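Local coordinates for protein ORF 37 (Human herpesvirus 8 type M, PDB 3FHD) that cleaves single- and double-stranded DNA as a magnesium-binding endo- and exonuclease of the PD-(D/E)XK superfamily, processing branched viral DNA intermediates for genome packaging, at residues D31-D36 with N89-S94; Q136-C141 with G411-I416; F170-K175 with A479-R484; H347-E352 with R468-R473. All coordinates share one frame; numbering follows the deposited sequence.

From the N terminus, contact 1 closes first: it lays the loop before helix 38-42 on helix 83-100. Helix 134-147 then opens contact 2, helix 170-175 contact 3 and helix 348-355 contact 4. Contact 2 closes at the end of helix 394-412, so it crosses both contacts 3 and 4. Helix 468-489 closes the last two, contact 4 near its start and contact 3 further along; the loop of contact 4 therefore lies within that of contact 3, the contact centres being about 16 Å apart. The long loop of contact 3 spans the mixed sheet and the magnesium ligands Asp243, Glu266 and Ile267, and helix 468-489 ties late and early parts of the chain together.

Contact 1 of 4, residues D31-D36 with N89-S94; sequences DLFSED and NYFLFS
Phe91, on helix 83-100, is the first residue of 89-94 to meet the loop 31-36, and it offers a ring face to Phe33. Phe33 comes in with the edge at CE1, which lies 3.5 Å above the Phe91 plane and toward its rim. The centroids are 4.8 Å apart with the planes at 54°, a tilted edge-to-face pair whose nearest atoms are the two CE1 carbons at 3.6 Å. Tyr90, the preceding residue, covers the opposite face of Phe91, so the ring is held between two aromatic neighbours. Phe91 CG lies beside the backbone N (chi1 -73°), swinging the ring out to the loop. A broad, flat side chain suits this place because both of its faces are used.

Phe91 O receives a hydrogen bond from a water at 2.7 Å, and the same water sits close to Leu32 O, rather short for such a bond, and so links two carbonyls that could not bond to each other. Leu32 CD2 packs 3.6 Å from Phe91 O and then slides on to Leu92 CA at 3.8 Å, a branched apolar tip laid against the helix backbone. Leu92 itself directs its side chain elsewhere, to Leu57.

The loop holds its shape by a type I turn from Asp31 to Ser34. Within it Asp31 OD1 accepts from Phe33 N at 2.9 Å, an Asx turn, and an ST turn at Ser34 follows.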
# COMPACT_ATOMS: atom_id res chain seq x y z
N ASP A 31 -27.76 7.57 0.32
CA ASP A 31 -27.69 8.91 -0.21
C ASP A 31 -26.70 9.71 0.63
O ASP A 31 -26.99 10.04 1.78
CB ASP A 31 -29.09 9.54 -0.20
CG ASP A 31 -29.17 10.84 -1.01
OD1 ASP A 31 -28.16 11.26 -1.60
OD2 ASP A 31 -30.27 11.43 -1.04
N LEU A 32 -25.54 10.03 0.05
CA LEU A 32 -24.60 10.93 0.71
C LEU A 32 -25.23 12.30 0.96
O LEU A 32 -24.78 13.05 1.81
CB LEU A 32 -23.29 11.10 -0.08
CG LEU A 32 -22.20 10.00 0.01
CD1 LEU A 32 -20.97 10.35 -0.83
CD2 LEU A 32 -21.83 9.71 1.45
N PHE A 33 -26.29 12.61 0.22
CA PHE A 33 -26.98 13.89 0.35
C PHE A 33 -28.22 13.81 1.23
O PHE A 33 -28.80 14.84 1.59
CB PHE A 33 -27.25 14.50 -1.04
CG PHE A 33 -25.99 14.84 -1.78
CD1 PHE A 33 -25.27 15.97 -1.44
CD2 PHE A 33 -25.50 14.00 -2.77
CE1 PHE A 33 -24.07 16.28 -2.11
CE2 PHE A 33 -24.31 14.29 -3.45
CZ PHE A 33 -23.60 15.44 -3.12
N SER A 34 -28.62 12.60 1.59
CA SER A 34 -29.76 12.41 2.48
C SER A 34 -29.35 12.81 3.89
O SER A 34 -28.22 12.60 4.29
CB SER A 34 -30.22 10.95 2.48
OG SER A 34 -31.18 10.74 3.50
N GLU A 35 -30.29 13.37 4.65
CA GLU A 35 -30.01 13.71 6.05
C GLU A 35 -30.28 12.54 7.02
O GLU A 35 -29.96 12.64 8.21
CB GLU A 35 -30.76 14.99 6.47
N ASP A 36 -30.86 11.44 6.50
CA ASP A 36 -31.08 10.21 7.28
C ASP A 36 -29.80 9.71 7.90
O ASP A 36 -28.71 9.84 7.31
CB ASP A 36 -31.62 9.11 6.38
CG ASP A 36 -33.01 9.41 5.84
OD1 ASP A 36 -33.87 9.98 6.58
OD2 ASP A 36 -33.26 9.04 4.67
N ASN A 89 -14.74 13.83 0.62
CA ASN A 89 -14.34 13.37 1.97
C ASN A 89 -15.31 13.91 3.03
O ASN A 89 -15.75 13.19 3.93
CB ASN A 89 -12.91 13.77 2.33
CG ASN A 89 -11.86 12.74 1.83
OD1 ASN A 89 -11.18 12.10 2.63
ND2 ASN A 89 -11.75 12.57 0.53
N TYR A 90 -15.66 15.18 2.93
CA TYR A 90 -16.62 15.75 3.87
C TYR A 90 -17.96 15.02 3.87
O TYR A 90 -18.43 14.59 4.93
CB TYR A 90 -16.81 17.26 3.64
CG TYR A 90 -17.98 17.76 4.47
CD1 TYR A 90 -17.86 17.89 5.87
CD2 TYR A 90 -19.19 18.10 3.88
CE1 TYR A 90 -18.94 18.33 6.65
CE2 TYR A 90 -20.28 18.56 4.66
CZ TYR A 90 -20.14 18.67 6.02
OH TYR A 90 -21.20 19.14 6.78
N PHE A 91 -18.59 14.88 2.71
CA PHE A 91 -19.88 14.17 2.61
C PHE A 91 -19.79 12.72 3.08
O PHE A 91 -20.73 12.21 3.75
CB PHE A 91 -20.43 14.23 1.18
CG PHE A 91 -20.96 15.61 0.79
CD1 PHE A 91 -22.16 16.07 1.31
CD2 PHE A 91 -20.22 16.44 -0.04
CE1 PHE A 91 -22.65 17.36 0.99
CE2 PHE A 91 -20.68 17.71 -0.38
CZ PHE A 91 -21.92 18.18 0.14
N LEU A 92 -18.72 12.05 2.68
CA LEU A 92 -18.48 10.66 3.09
C LEU A 92 -18.45 10.55 4.63
O LEU A 92 -19.17 9.78 5.22
CB LEU A 92 -17.13 10.16 2.53
CG LEU A 92 -16.77 8.74 3.02
CD1 LEU A 92 -17.93 7.72 2.76
CD2 LEU A 92 -15.50 8.31 2.38
N PHE A 93 -17.55 11.29 5.26
CA PHE A 93 -17.41 11.24 6.70
C PHE A 93 -18.57 11.86 7.49
O PHE A 93 -18.86 11.39 8.59
CB PHE A 93 -16.04 11.73 7.17
CG PHE A 93 -14.96 10.68 6.98
CD1 PHE A 93 -14.63 9.82 8.03
CD2 PHE A 93 -14.34 10.51 5.74
CE1 PHE A 93 -13.64 8.84 7.88
CE2 PHE A 93 -13.34 9.52 5.55
CZ PHE A 93 -13.00 8.66 6.63
N SER A 94 -19.28 12.82 6.92
CA SER A 94 -20.53 13.25 7.57
C SER A 94 -21.51 12.07 7.65
O SER A 94 -22.20 11.89 8.66
CB SER A 94 -21.18 14.44 6.85
OG SER A 94 -22.27 14.91 7.63
O HOH W 1 -23.29 13.11 3.76

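Contact 2 of 4, residues Q136-C141 with G411-I416; sequences QRHHIC and GLDSGI
His138, on helix 134-147, reaches across to the C-terminal end of helix 394-412 and meets Leu412 and Asp413 with successive parts of its side chain. At its root, His138 CB lies 3.9 Å from Leu412 CD1. With CG anti to the backbone N (chi1 -179°), the ring extends straight out from its helix and over the CB of Leu412. His138 CG is the ring atom closest to Leu412 CB, at 3.6 Å. Leu412 CB stands 16° off the ring normal and 3.7 Å from the centroid, a CH-pi contact in which the leucine supplies C-H groups to the imidazole face. The two side chains run past each other in opposite directions, so the isobutyl end of Leu412 goes back toward the root of His138.

At the far end of the ring the neighbour changes from carbon to oxygen. His138 CE1 meets Asp413 OD1 at 3.2 Å, at the ring edge and near its plane, with the carboxylate plane turned 60° from the ring. His138 NE2 and Asp413 OD1 share a water, which lies 3.0 Å from NE2 and donates to OD1 at 2.9 Å. Asp413 is the first residue to leave the helical backbone angles, and although its CB points away, its carboxylate turns back to the ring. Tyr409, on helix 394-412, adds an edge-to-face contact to His138.

Histidine suits the place because it has an apolar face for leucine and an edge whose NE2 shares a water with the carboxylate and whose CE1 lies against it. The negative charge there would be expected to favour a protonated imidazole and to polarise the C-H at CE1.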
# COMPACT_ATOMS: atom_id res chain seq x y z
N GLN A 136 -4.16 22.27 5.80
CA GLN A 136 -5.53 21.78 6.07
C GLN A 136 -5.87 20.47 5.34
O GLN A 136 -6.49 19.59 5.92
CB GLN A 136 -6.57 22.85 5.76
CG GLN A 136 -6.44 24.04 6.74
CD GLN A 136 -7.23 25.26 6.33
OE1 GLN A 136 -7.52 25.48 5.14
NE2 GLN A 136 -7.57 26.08 7.32
N ARG A 137 -5.47 20.37 4.07
CA ARG A 137 -5.74 19.15 3.32
C ARG A 137 -4.94 18.01 3.94
O ARG A 137 -5.44 16.89 4.14
CB ARG A 137 -5.41 19.35 1.84
CG ARG A 137 -6.40 20.25 1.10
CD ARG A 137 -6.28 20.12 -0.45
NE ARG A 137 -4.95 20.49 -0.93
CZ ARG A 137 -4.51 21.72 -1.16
NH1 ARG A 137 -5.29 22.78 -0.96
NH2 ARG A 137 -3.26 21.89 -1.59
N HIS A 138 -3.68 18.29 4.26
CA HIS A 138 -2.81 17.34 4.96
C HIS A 138 -3.43 16.85 6.26
O HIS A 138 -3.43 15.63 6.58
CB HIS A 138 -1.45 17.99 5.24
CG HIS A 138 -0.48 17.07 5.94
ND1 HIS A 138 0.22 17.45 7.06
CD2 HIS A 138 -0.12 15.79 5.68
CE1 HIS A 138 0.98 16.44 7.46
NE2 HIS A 138 0.79 15.42 6.64
N HIS A 139 -3.95 17.80 7.04
CA HIS A 139 -4.61 17.44 8.29
C HIS A 139 -5.83 16.52 8.08
O HIS A 139 -5.93 15.49 8.76
CB HIS A 139 -4.98 18.67 9.13
CG HIS A 139 -5.53 18.32 10.46
ND1 HIS A 139 -4.74 18.11 11.57
CD2 HIS A 139 -6.81 18.10 10.87
CE1 HIS A 139 -5.50 17.82 12.61
NE2 HIS A 139 -6.76 17.79 12.20
N ILE A 140 -6.69 16.84 7.12
CA ILE A 140 -7.81 15.96 6.76
C ILE A 140 -7.35 14.53 6.36
O ILE A 140 -7.88 13.51 6.85
CB ILE A 140 -8.72 16.63 5.68
CG1 ILE A 140 -9.53 17.84 6.26
CG2 ILE A 140 -9.61 15.58 4.99
CD1 ILE A 140 -10.48 17.49 7.36
N CYS A 141 -6.35 14.45 5.49
CA CYS A 141 -5.85 13.16 5.03
C CYS A 141 -5.28 12.31 6.17
O CYS A 141 -5.47 11.07 6.22
CB CYS A 141 -4.84 13.38 3.91
SG CYS A 141 -5.62 14.03 2.40
N GLY A 411 6.84 16.20 3.80
CA GLY A 411 7.04 17.55 3.24
C GLY A 411 6.05 18.55 3.82
O GLY A 411 6.39 19.73 4.04
N LEU A 412 4.84 18.09 4.10
CA LEU A 412 3.78 18.91 4.69
C LEU A 412 3.81 18.97 6.21
O LEU A 412 3.22 19.89 6.78
CB LEU A 412 2.39 18.44 4.21
CG LEU A 412 2.05 18.77 2.76
CD1 LEU A 412 0.95 17.89 2.20
CD2 LEU A 412 1.72 20.29 2.64
N ASP A 413 4.48 18.03 6.86
CA ASP A 413 4.64 18.02 8.33
C ASP A 413 5.27 19.34 8.79
O ASP A 413 6.18 19.84 8.15
CB ASP A 413 5.57 16.88 8.78
CG ASP A 413 4.85 15.53 9.00
OD1 ASP A 413 3.60 15.52 9.05
OD2 ASP A 413 5.53 14.47 9.13
N SER A 414 4.79 19.92 9.90
CA SER A 414 5.39 21.14 10.43
C SER A 414 6.74 20.78 11.05
O SER A 414 6.93 19.64 11.50
CB SER A 414 4.50 21.80 11.50
OG SER A 414 4.28 20.89 12.57
N GLY A 415 7.66 21.73 11.04
CA GLY A 415 8.91 21.58 11.76
C GLY A 415 10.13 21.83 10.89
O GLY A 415 10.02 21.92 9.67
N ILE A 416 11.29 21.90 11.52
CA ILE A 416 12.54 22.06 10.80
C ILE A 416 12.85 20.79 9.97
O ILE A 416 12.87 19.67 10.51
CB ILE A 416 13.69 22.37 11.75
CG1 ILE A 416 13.42 23.69 12.48
CG2 ILE A 416 15.03 22.44 11.00
CD1 ILE A 416 14.23 23.86 13.69
O HOH W 2 2.00 13.20 8.29

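Contact 3 of 4, residues F170-K175 with A479-R484; sequences FHWAVK and ANFWSR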
# COMPACT_ATOMS: atom_id res chain seq x y z
N PHE A 170 -0.84 0.92 -9.17
CA PHE A 170 0.06 1.90 -9.83
C PHE A 170 0.77 1.38 -11.11
O PHE A 170 0.84 2.08 -12.13
CB PHE A 170 1.04 2.52 -8.81
CG PHE A 170 1.83 3.67 -9.39
CD1 PHE A 170 1.20 4.88 -9.67
CD2 PHE A 170 3.17 3.53 -9.67
CE1 PHE A 170 1.93 5.96 -10.24
CE2 PHE A 170 3.93 4.60 -10.24
CZ PHE A 170 3.30 5.82 -10.53
N HIS A 171 1.30 0.16 -11.07
CA HIS A 171 1.87 -0.45 -12.26
C HIS A 171 0.85 -0.51 -13.42
O HIS A 171 1.18 -0.12 -14.55
CB HIS A 171 2.45 -1.84 -11.95
CG HIS A 171 3.02 -2.53 -13.16
ND1 HIS A 171 2.37 -3.54 -13.82
CD2 HIS A 171 4.19 -2.34 -13.83
CE1 HIS A 171 3.10 -3.93 -14.86
NE2 HIS A 171 4.20 -3.22 -14.88
N TRP A 172 -0.38 -0.96 -13.12
CA TRP A 172 -1.48 -1.05 -14.11
C TRP A 172 -1.74 0.35 -14.73
O TRP A 172 -1.85 0.48 -15.97
CB TRP A 172 -2.73 -1.69 -13.47
CG TRP A 172 -3.97 -1.47 -14.25
CD1 TRP A 172 -4.43 -2.21 -15.31
CD2 TRP A 172 -4.89 -0.39 -14.07
NE1 TRP A 172 -5.59 -1.64 -15.82
CE2 TRP A 172 -5.90 -0.54 -15.06
CE3 TRP A 172 -4.96 0.70 -13.17
CZ2 TRP A 172 -6.97 0.34 -15.15
CZ3 TRP A 172 -6.04 1.57 -13.25
CH2 TRP A 172 -7.01 1.39 -14.27
N ALA A 173 -1.79 1.38 -13.88
CA ALA A 173 -2.13 2.76 -14.33
C ALA A 173 -1.03 3.34 -15.24
O ALA A 173 -1.29 4.20 -16.09
CB ALA A 173 -2.41 3.71 -13.12
N VAL A 174 0.20 2.88 -15.07
CA VAL A 174 1.30 3.36 -15.91
C VAL A 174 1.49 2.48 -17.17
O VAL A 174 1.63 2.99 -18.29
CB VAL A 174 2.63 3.45 -15.12
CG1 VAL A 174 3.80 3.71 -16.11
CG2 VAL A 174 2.58 4.57 -14.10
N LYS A 175 1.52 1.16 -16.98
CA LYS A 175 2.04 0.27 -18.01
C LYS A 175 0.96 -0.49 -18.75
O LYS A 175 1.21 -1.13 -19.77
CB LYS A 175 3.02 -0.76 -17.42
CG LYS A 175 4.41 -0.21 -17.00
CD LYS A 175 5.01 0.71 -18.07
CE LYS A 175 6.51 0.53 -18.24
NZ LYS A 175 7.18 1.84 -18.57
N ALA A 479 -0.98 10.24 -13.78
CA ALA A 479 -1.92 11.35 -13.59
C ALA A 479 -2.66 11.69 -14.89
O ALA A 479 -3.85 12.04 -14.85
CB ALA A 479 -1.23 12.57 -13.05
N ASN A 480 -1.95 11.64 -16.01
CA ASN A 480 -2.56 11.83 -17.33
C ASN A 480 -3.65 10.77 -17.59
O ASN A 480 -4.72 11.11 -18.06
CB ASN A 480 -1.50 11.80 -18.44
CG ASN A 480 -0.91 13.18 -18.71
OD1 ASN A 480 -1.28 14.17 -18.06
ND2 ASN A 480 -0.01 13.25 -19.68
N PHE A 481 -3.36 9.51 -17.25
CA PHE A 481 -4.33 8.43 -17.42
C PHE A 481 -5.54 8.65 -16.48
O PHE A 481 -6.66 8.47 -16.90
CB PHE A 481 -3.67 7.05 -17.21
CG PHE A 481 -4.64 5.88 -17.16
CD1 PHE A 481 -5.45 5.56 -18.26
CD2 PHE A 481 -4.70 5.08 -16.03
CE1 PHE A 481 -6.36 4.46 -18.20
CE2 PHE A 481 -5.56 4.01 -15.94
CZ PHE A 481 -6.41 3.68 -17.05
N TRP A 482 -5.30 9.06 -15.22
CA TRP A 482 -6.41 9.46 -14.33
C TRP A 482 -7.32 10.55 -14.96
O TRP A 482 -8.55 10.44 -14.94
CB TRP A 482 -5.88 9.92 -12.96
CG TRP A 482 -6.98 9.99 -11.92
CD1 TRP A 482 -7.31 9.03 -11.02
CD2 TRP A 482 -7.93 11.06 -11.73
NE1 TRP A 482 -8.38 9.44 -10.24
CE2 TRP A 482 -8.76 10.69 -10.64
CE3 TRP A 482 -8.12 12.30 -12.35
CZ2 TRP A 482 -9.81 11.50 -10.19
CZ3 TRP A 482 -9.14 13.13 -11.88
CH2 TRP A 482 -9.98 12.72 -10.81
N SER A 483 -6.71 11.57 -15.53
CA SER A 483 -7.45 12.69 -16.11
C SER A 483 -8.27 12.27 -17.32
O SER A 483 -9.43 12.64 -17.45
CB SER A 483 -6.46 13.80 -16.50
OG SER A 483 -5.81 14.19 -15.31
N ARG A 484 -7.67 11.47 -18.19
CA ARG A 484 -8.41 10.91 -19.34
C ARG A 484 -9.61 10.05 -18.90
O ARG A 484 -10.70 10.18 -19.47
CB ARG A 484 -7.50 10.06 -20.23
CG ARG A 484 -6.51 10.85 -21.04
CD ARG A 484 -5.92 9.98 -22.17
NE ARG A 484 -5.29 8.72 -21.74
CZ ARG A 484 -4.09 8.63 -21.15
NH1 ARG A 484 -3.37 9.73 -20.89
NH2 ARG A 484 -3.61 7.44 -20.83
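On the helix that brings Phe481 to Trp172, Ala479 O is gripped twice by Ser483: by its backbone N at 3.0 Å and its OG at 2.9 Å, from opposite faces of the carbonyl plane. Serine, short and with a hydroxyl, can turn back one helical turn in this way.

The contact is helix-to-helix packing through aromatic side chains, joining the short helix 170-175 to the long helix 468-489. Phe481 points its edge at the face of the six-membered ring of Trp172 in an offset edge-to-face pair, centroids 5.2 Å apart and planes at 74°. Both side chains have CG anti to the backbone N (Phe481 chi1 171°), which carries the Phe481 ring toward helix 170-175 and brings the six-membered end of Trp172 up to it. Trp172 is held at its other end by a hydrogen bond from NE1 to Asn178 O. Ala173, small enough to let the ring approach the backbone, sets its CB 3.9 Å from Phe481 CD2. Phe481 is also flanked by Arg484, whose guanidinium turns one face to Phe481 CA.

Ala173 O, which also accepts from Gln177 NE2, lies 3.5 Å from Phe481 CD2, while the neighbouring CE2 comes within 3.4 Å of Trp172 CH2.

Contact 4 of 4, residues H347-E352 with R468-R473; sequences HNLIRE and RGAKHR
Leu349 supplies the apolar part of this meeting between helix 348-355 and the start of helix 468-489, whose short segments run at 137° with a closest axis approach of 9.9 Å. With CG anti to the backbone N, its isobutyl group extends over Ala470: CG lies 3.9 Å from Ala470 CB, and CD1 reaches Ala470 CA at 3.8 Å. Alanine suits the spot, since its single methyl lets the leucine come down to the helix backbone. Leu349 CD1 also lies over one face of the Arg473 guanidinium and 3.9 Å from Arg473 CD, so the arginine stem lengthens the apolar surface.

The polar part is carried by one water. It accepts from Leu349 N and from Arg473 NH1, both at 3.0 Å, and donates to Asn348 OD1 at 2.6 Å. Arg473 bends at chi3 (-74°) to bring its guanidinium back to this water. Asn348 OD1 also accepts a weak bond from Leu349 N and faces the edge of the Arg473 guanidinium, near its plane, but at 3.8 Å from Arg473 NH2 the two meet chiefly through the water, with amide and guanidinium planes 43° apart.

Leu349 N belongs to the first turn of its helix, where an amide lacks the usual carbonyl four residues back. The water therefore satisfies a backbone donor while linking a neutral amide to a cation, and this polar, solvent-facing border adjoins the leucine-alanine packing.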
# COMPACT_ATOMS: atom_id res chain seq x y z
N HIS A 347 14.36 2.15 -23.42
CA HIS A 347 14.26 1.67 -22.06
C HIS A 347 15.19 2.43 -21.12
O HIS A 347 15.72 1.83 -20.18
CB HIS A 347 14.59 0.17 -22.01
CG HIS A 347 13.57 -0.71 -22.70
ND1 HIS A 347 13.85 -1.39 -23.86
CD2 HIS A 347 12.29 -1.02 -22.38
CE1 HIS A 347 12.79 -2.10 -24.22
NE2 HIS A 347 11.84 -1.89 -23.33
N ASN A 348 15.38 3.73 -21.35
CA ASN A 348 16.31 4.54 -20.53
C ASN A 348 15.89 4.68 -19.05
O ASN A 348 16.75 4.64 -18.15
CB ASN A 348 16.70 5.89 -21.20
CG ASN A 348 15.50 6.82 -21.48
OD1 ASN A 348 14.36 6.37 -21.59
ND2 ASN A 348 15.78 8.14 -21.62
N LEU A 349 14.59 4.79 -18.79
CA LEU A 349 14.09 4.80 -17.41
C LEU A 349 14.42 3.47 -16.70
O LEU A 349 14.91 3.48 -15.58
CB LEU A 349 12.59 5.07 -17.37
CG LEU A 349 11.94 5.30 -15.99
CD1 LEU A 349 10.86 6.35 -16.10
CD2 LEU A 349 11.39 4.00 -15.41
N ILE A 350 14.18 2.34 -17.37
CA ILE A 350 14.54 1.03 -16.82
C ILE A 350 16.04 0.92 -16.50
O ILE A 350 16.42 0.50 -15.40
CB ILE A 350 14.03 -0.17 -17.70
CG1 ILE A 350 12.51 -0.35 -17.55
CG2 ILE A 350 14.72 -1.47 -17.30
CD1 ILE A 350 12.05 -0.78 -16.16
N ARG A 351 16.88 1.34 -17.44
CA ARG A 351 18.32 1.31 -17.23
C ARG A 351 18.73 2.09 -15.97
O ARG A 351 19.55 1.61 -15.17
CB ARG A 351 19.05 1.85 -18.46
CG ARG A 351 20.36 1.17 -18.70
CD ARG A 351 21.11 1.81 -19.87
NE ARG A 351 20.36 1.71 -21.13
CZ ARG A 351 20.45 0.72 -22.01
NH1 ARG A 351 21.27 -0.32 -21.80
NH2 ARG A 351 19.71 0.76 -23.11
N GLU A 352 18.14 3.27 -15.80
CA GLU A 352 18.42 4.16 -14.66
C GLU A 352 17.99 3.50 -13.33
O GLU A 352 18.70 3.58 -12.32
CB GLU A 352 17.73 5.50 -14.88
CG GLU A 352 17.73 6.46 -13.70
CD GLU A 352 18.91 7.43 -13.71
OE1 GLU A 352 20.05 7.02 -14.06
OE2 GLU A 352 18.69 8.61 -13.34
N ARG A 468 14.94 10.19 -9.01
CA ARG A 468 13.93 11.25 -8.98
C ARG A 468 13.23 11.47 -10.30
O ARG A 468 12.02 11.68 -10.34
CB ARG A 468 14.55 12.58 -8.53
CG ARG A 468 14.62 12.71 -7.03
CD ARG A 468 15.30 14.03 -6.67
NE ARG A 468 16.17 13.88 -5.51
CZ ARG A 468 17.32 14.55 -5.34
NH1 ARG A 468 17.74 15.42 -6.26
NH2 ARG A 468 18.04 14.33 -4.25
N GLY A 469 14.02 11.47 -11.37
CA GLY A 469 13.51 11.68 -12.71
C GLY A 469 12.56 10.56 -13.08
O GLY A 469 11.54 10.79 -13.74
N ALA A 470 12.89 9.34 -12.64
CA ALA A 470 12.08 8.17 -12.94
C ALA A 470 10.72 8.30 -12.24
O ALA A 470 9.70 8.13 -12.88
CB ALA A 470 12.78 6.89 -12.50
N LYS A 471 10.71 8.64 -10.96
CA LYS A 471 9.44 8.87 -10.24
C LYS A 471 8.60 9.95 -10.88
O LYS A 471 7.39 9.79 -11.04
CB LYS A 471 9.69 9.29 -8.81
CG LYS A 471 9.86 8.16 -7.86
CD LYS A 471 10.46 8.66 -6.59
CE LYS A 471 9.47 8.89 -5.51
NZ LYS A 471 10.14 9.03 -4.20
N HIS A 472 9.24 11.08 -11.21
CA HIS A 472 8.53 12.19 -11.84
C HIS A 472 7.81 11.75 -13.14
O HIS A 472 6.65 12.09 -13.34
CB HIS A 472 9.48 13.38 -12.07
CG HIS A 472 8.84 14.53 -12.78
ND1 HIS A 472 8.88 14.68 -14.16
CD2 HIS A 472 8.16 15.61 -12.31
CE1 HIS A 472 8.25 15.79 -14.50
NE2 HIS A 472 7.79 16.37 -13.40
N ARG A 473 8.50 10.98 -13.99
CA ARG A 473 7.91 10.58 -15.28
C ARG A 473 6.70 9.63 -15.10
O ARG A 473 5.66 9.80 -15.72
CB ARG A 473 8.95 9.93 -16.20
CG ARG A 473 8.41 9.85 -17.64
CD ARG A 473 9.16 8.91 -18.52
NE ARG A 473 10.46 9.43 -18.92
CZ ARG A 473 11.34 8.73 -19.64
NH1 ARG A 473 11.02 7.49 -20.03
NH2 ARG A 473 12.51 9.26 -19.96
O HOH W 3 12.37 4.92 -20.77